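Thiol:disulfide interchange protein DsbA (Neisseria meningitidis MC58, PDB 3HZ8) probably acts as a periplasmic thiol-disulfide oxidoreductase of the DsbA subfamily, introducing disulfide bonds into exported proteins. Local coordinates at residues A[31-43]-A[89-101]. The protein carries 1 engineered substitution. Sequence-based numbering, arbitrary orientation.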
loop_
_atom_site.group_PDB
_atom_site.type_symbol
_atom_site.label_atom_id
_atom_site.label_comp_id
_atom_site.label_asym_id
_atom_site.label_seq_id
_atom_site.Cartn_x
_atom_site.Cartn_y
_atom_site.Cartn_z
ATOM N N PHE A 31 0.462 -3.434 2.496
ATOM C CA PHE A 31 -0.423 -2.972 3.580
ATOM C C PHE A 31 0.358 -1.987 4.443
ATOM O O PHE A 31 1.518 -2.247 4.772
ATOM C CB PHE A 31 -0.908 -4.137 4.450
ATOM C CG PHE A 31 -1.890 -5.052 3.752
ATOM C CD1 PHE A 31 -3.245 -4.747 3.743
ATOM C CD2 PHE A 31 -1.470 -6.237 3.150
ATOM C CE1 PHE A 31 -4.174 -5.595 3.116
ATOM C CE2 PHE A 31 -2.394 -7.095 2.535
ATOM C CZ PHE A 31 -3.748 -6.761 2.516
ATOM N N PHE A 32 -0.271 -0.875 4.819
ATOM C CA PHE A 32 0.426 0.177 5.551
ATOM C C PHE A 32 -0.577 0.929 6.413
ATOM O O PHE A 32 -1.786 0.684 6.339
ATOM C CB PHE A 32 1.105 1.169 4.576
ATOM C CG PHE A 32 0.125 2.065 3.843
ATOM C CD1 PHE A 32 -0.061 3.388 4.253
ATOM C CD2 PHE A 32 -0.645 1.574 2.790
ATOM C CE1 PHE A 32 -0.989 4.214 3.615
ATOM C CE2 PHE A 32 -1.592 2.387 2.149
ATOM C CZ PHE A 32 -1.762 3.710 2.557
ATOM N N GLY A 33 -0.073 1.849 7.226
ATOM C CA GLY A 33 -0.930 2.840 7.884
ATOM C C GLY A 33 -0.218 4.175 7.805
ATOM O O GLY A 33 1.015 4.223 7.859
ATOM N N TYR A 34 -0.975 5.266 7.686
ATOM C CA TYR A 34 -0.352 6.598 7.631
ATOM C C TYR A 34 0.265 7.040 8.986
ATOM O O TYR A 34 1.087 7.957 9.030
ATOM C CB TYR A 34 -1.357 7.644 7.150
ATOM C CG TYR A 34 -1.634 7.626 5.670
ATOM C CD1 TYR A 34 -0.598 7.760 4.741
ATOM C CD2 TYR A 34 -2.935 7.525 5.193
ATOM C CE1 TYR A 34 -0.853 7.791 3.361
ATOM C CE2 TYR A 34 -3.202 7.549 3.817
ATOM C CZ TYR A 34 -2.156 7.672 2.901
ATOM O OH TYR A 34 -2.433 7.708 1.539
ATOM N N PHE A 35 -0.122 6.375 10.071
ATOM C CA PHE A 35 0.399 6.676 11.428
ATOM C C PHE A 35 1.723 5.984 11.702
ATOM O O PHE A 35 2.280 6.127 12.785
ATOM C CB PHE A 35 -0.587 6.139 12.469
ATOM C CG PHE A 35 -1.025 4.723 12.175
ATOM C CD1 PHE A 35 -0.136 3.659 12.351
ATOM C CD2 PHE A 35 -2.299 4.450 11.668
ATOM C CE1 PHE A 35 -0.496 2.350 12.048
ATOM C CE2 PHE A 35 -2.663 3.150 11.352
ATOM C CZ PHE A 35 -1.765 2.093 11.539
ATOM N N CYS A 36 2.189 5.180 10.745
ATOM C CA CYS A 36 3.224 4.171 10.976
ATOM C C CYS A 36 4.634 4.672 10.593
ATOM O O CYS A 36 4.929 4.851 9.411
ATOM C CB CYS A 36 2.800 2.909 10.188
ATOM S SG CYS A 36 4.027 1.644 9.803
ATOM N N PRO A 37 5.510 4.914 11.599
ATOM C CA PRO A 37 6.841 5.403 11.235
ATOM C C PRO A 37 7.653 4.518 10.297
ATOM O O PRO A 37 8.305 5.041 9.392
ATOM C CB PRO A 37 7.542 5.567 12.591
ATOM C CG PRO A 37 6.413 5.809 13.548
ATOM C CD PRO A 37 5.346 4.858 13.067
ATOM N N HIS A 38 7.607 3.206 10.477
ATOM C CA HIS A 38 8.375 2.337 9.591
ATOM C C HIS A 38 7.805 2.366 8.180
ATOM O O HIS A 38 8.547 2.233 7.201
ATOM C CB HIS A 38 8.478 0.923 10.158
ATOM C CG HIS A 38 9.504 0.797 11.242
ATOM N ND1 HIS A 38 10.578 1.655 11.346
ATOM C CD2 HIS A 38 9.639 -0.098 12.248
ATOM C CE1 HIS A 38 11.318 1.307 12.383
ATOM N NE2 HIS A 38 10.774 0.241 12.943
ATOM N N CYS A 39 6.488 2.549 8.080
ATOM C CA CYS A 39 5.835 2.681 6.782
ATOM C C CYS A 39 6.285 3.968 6.076
ATOM O O CYS A 39 6.471 3.972 4.857
ATOM C CB CYS A 39 4.314 2.709 6.936
ATOM S SG CYS A 39 3.614 1.280 7.786
ATOM N N ALA A 40 6.457 5.046 6.847
ATOM C CA ALA A 40 6.929 6.322 6.293
ATOM C C ALA A 40 8.353 6.199 5.781
ATOM O O ALA A 40 8.711 6.863 4.802
ATOM C CB ALA A 40 6.838 7.458 7.327
ATOM N N HIS A 41 9.152 5.352 6.433
ATOM C CA HIS A 41 10.528 5.122 5.999
ATOM C C HIS A 41 10.610 4.212 4.792
ATOM O O HIS A 41 11.458 4.407 3.928
ATOM C CB HIS A 41 11.379 4.556 7.128
ATOM C CG HIS A 41 11.862 5.595 8.085
ATOM N ND1 HIS A 41 11.380 5.705 9.372
ATOM C CD2 HIS A 41 12.774 6.584 7.937
ATOM C CE1 HIS A 41 11.985 6.711 9.981
ATOM N NE2 HIS A 41 12.834 7.262 9.132
ATOM N N LEU A 42 9.766 3.182 4.751
ATOM C CA LEU A 42 9.722 2.312 3.574
ATOM C C LEU A 42 9.272 3.086 2.331
ATOM O O LEU A 42 9.732 2.805 1.221
ATOM C CB LEU A 42 8.785 1.111 3.817
ATOM C CG LEU A 42 8.488 0.179 2.631
ATOM C CD1 LEU A 42 9.768 -0.416 1.991
ATOM C CD2 LEU A 42 7.551 -0.946 3.035
ATOM N N GLU A 43 8.364 4.048 2.534
ATOM C CA GLU A 43 7.702 4.748 1.438
ATOM C C GLU A 43 8.636 5.218 0.313
ATOM O O GLU A 43 8.441 4.814 -0.832
ATOM C CB GLU A 43 6.854 5.908 1.976
ATOM C CG GLU A 43 6.165 6.731 0.880
ATOM C CD GLU A 43 5.126 5.951 0.087
ATOM O OE1 GLU A 43 4.654 4.886 0.570
ATOM O OE2 GLU A 43 4.764 6.425 -1.012
ATOM N N ASP A 89 2.936 9.757 -5.012
ATOM C CA ASP A 89 4.153 9.828 -4.210
ATOM C C ASP A 89 4.258 11.091 -3.371
ATOM O O ASP A 89 4.605 11.015 -2.191
ATOM C CB ASP A 89 5.392 9.618 -5.079
ATOM C CG ASP A 89 5.417 8.247 -5.712
ATOM O OD1 ASP A 89 4.629 7.373 -5.277
ATOM O OD2 ASP A 89 6.219 8.036 -6.641
ATOM N N VAL A 90 3.953 12.241 -3.986
ATOM C CA VAL A 90 3.881 13.531 -3.297
ATOM C C VAL A 90 2.801 13.509 -2.204
ATOM O O VAL A 90 3.022 13.958 -1.089
ATOM C CB VAL A 90 3.582 14.680 -4.304
ATOM C CG1 VAL A 90 3.667 16.040 -3.615
ATOM C CG2 VAL A 90 4.537 14.616 -5.507
ATOM N N ALA A 91 1.626 12.983 -2.559
ATOM C CA ALA A 91 0.495 12.904 -1.611
ATOM C C ALA A 91 0.856 12.079 -0.368
ATOM O O ALA A 91 0.717 12.540 0.764
ATOM C CB ALA A 91 -0.738 12.358 -2.286
ATOM N N ASN A 92 1.365 10.868 -0.591
ATOM C CA ASN A 92 1.779 10.015 0.509
ATOM C C ASN A 92 2.870 10.640 1.348
ATOM O O ASN A 92 2.825 10.586 2.578
ATOM C CB ASN A 92 2.230 8.668 -0.022
ATOM C CG ASN A 92 1.074 7.800 -0.436
ATOM O OD1 ASN A 92 -0.089 8.089 -0.131
ATOM N ND2 ASN A 92 1.387 6.701 -1.103
ATOM N N SER A 93 3.840 11.242 0.658
ATOM C CA SER A 93 4.889 12.015 1.300
ATOM C C SER A 93 4.300 13.066 2.240
ATOM O O SER A 93 4.681 13.120 3.406
ATOM C CB SER A 93 5.778 12.695 0.257
ATOM O OG SER A 93 6.830 13.386 0.902
ATOM N N HIS A 94 3.368 13.867 1.715
ATOM C CA HIS A 94 2.678 14.917 2.484
ATOM C C HIS A 94 1.907 14.339 3.681
ATOM O O HIS A 94 1.964 14.865 4.783
ATOM C CB HIS A 94 1.743 15.731 1.571
ATOM C CG HIS A 94 2.393 16.924 0.944
ATOM N ND1 HIS A 94 1.762 18.146 0.824
ATOM C CD2 HIS A 94 3.632 17.088 0.427
ATOM C CE1 HIS A 94 2.585 19.006 0.249
ATOM N NE2 HIS A 94 3.727 18.388 -0.003
ATOM N N ILE A 95 1.212 13.231 3.467
ATOM C CA ILE A 95 0.378 12.651 4.526
ATOM C C ILE A 95 1.193 12.002 5.635
ATOM O O ILE A 95 0.899 12.177 6.815
ATOM C CB ILE A 95 -0.648 11.662 3.944
ATOM C CG1 ILE A 95 -1.610 12.402 3.013
ATOM C CG2 ILE A 95 -1.450 10.974 5.055
ATOM C CD1 ILE A 95 -2.304 11.530 2.009
ATOM N N PHE A 96 2.213 11.231 5.259
ATOM C CA PHE A 96 3.098 10.672 6.266
ATOM C C PHE A 96 3.745 11.768 7.107
ATOM O O PHE A 96 3.839 11.616 8.312
ATOM C CB PHE A 96 4.194 9.792 5.657
ATOM C CG PHE A 96 3.760 8.381 5.369
ATOM C CD1 PHE A 96 3.303 7.540 6.383
ATOM C CD2 PHE A 96 3.832 7.892 4.084
ATOM C CE1 PHE A 96 2.933 6.234 6.091
ATOM C CE2 PHE A 96 3.451 6.590 3.789
ATOM C CZ PHE A 96 2.999 5.769 4.795
ATOM N N ASP A 97 4.184 12.855 6.465
ATOM C CA ASP A 97 4.785 13.969 7.214
ATOM C C ASP A 97 3.772 14.557 8.205
ATOM O O ASP A 97 4.048 14.656 9.398
ATOM C CB ASP A 97 5.343 15.069 6.303
ATOM C CG ASP A 97 6.088 16.128 7.093
ATOM O OD1 ASP A 97 5.498 17.191 7.372
ATOM O OD2 ASP A 97 7.239 15.872 7.494
ATOM N N ALA A 98 2.587 14.896 7.707
ATOM C CA ALA A 98 1.517 15.438 8.551
ATOM C C ALA A 98 1.197 14.569 9.772
ATOM O O ALA A 98 1.066 15.078 10.882
ATOM C CB ALA A 98 0.274 15.657 7.729
ATOM N N MET A 99 1.076 13.254 9.566
ATOM C CA MET A 99 0.736 12.323 10.643
ATOM C C MET A 99 1.924 11.997 11.541
ATOM O O MET A 99 1.849 12.130 12.750
ATOM C CB MET A 99 0.176 11.018 10.064
ATOM C CG MET A 99 -1.218 11.131 9.474
ATOM S SD MET A 99 -2.532 11.049 10.714
ATOM C CE MET A 99 -2.395 9.347 11.249
ATOM N N VAL A 100 3.013 11.550 10.924
ATOM C CA VAL A 100 4.172 11.066 11.667
ATOM C C VAL A 100 4.994 12.217 12.260
ATOM O O VAL A 100 5.296 12.208 13.454
ATOM C CB VAL A 100 5.018 10.098 10.797
ATOM C CG1 VAL A 100 6.385 9.816 11.418
ATOM C CG2 VAL A 100 4.242 8.792 10.583
ATOM N N ASN A 101 5.314 13.216 11.439
ATOM C CA ASN A 101 6.125 14.353 11.892
ATOM C C ASN A 101 5.326 15.484 12.557
ATOM O O ASN A 101 5.665 15.902 13.663
ATOM C CB ASN A 101 7.018 14.863 10.750
ATOM C CG ASN A 101 7.970 13.787 10.233
ATOM O OD1 ASN A 101 8.489 12.983 11.004
ATOM N ND2 ASN A 101 8.198 13.768 8.921
HETATM O O HOH W 1 6.131 8.682 -1.775
HETATM O O HOH W 2 3.453 6.482 -3.024
#
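Tyr34 and Phe96 lie nearest across the contact, where the turn of 33-36 meets helix 89-101, their CA atoms 5.5 Å apart; beyond the turn, helix 37-43 runs nearly antiparallel to helix 89-101 (151° between directions), the axes approaching to 10.2 Å. The Phe96 ring is wedged between the two sides of the turn-helix unit: Tyr34 offers its edge to one face in a T-shaped pair, planes at 67°, and Ala40 CA lies over the opposite face, 3.8 Å from the ring centroid. At the rim of the same ring, Gly33 O comes to 3.3 Å from Phe96 CE1. The Tyr34 ring is itself sandwiched, with Phe32 CE1 over one face and Ile95 CG2 over the other as a CH-pi contact. With CG anti to its carbonyl carbon (chi1 -76°), Tyr34 extends along helix 89-101, and its OH donates to Asn92 OD1 (2.9 Å), the donor oxygen lying off the carbonyl plane of Asn92. The amide's other end, Asn92 ND2, reaches Glu43 OE2 only weakly, at 3.4 Å. One water links Glu43 OE2 to Asp89 O. Met99 and Val100 pack against the turn, Val100 CG2 3.6 Å from Tyr34 O. Helix 71-83 adds Val80 beside Tyr34 and Ile95. The contact thus joins the thioredoxin-fold CxxC motif, with its Cys36-Cys39 redox disulfide at the helix start, to the helical insertion characteristic of DsbA.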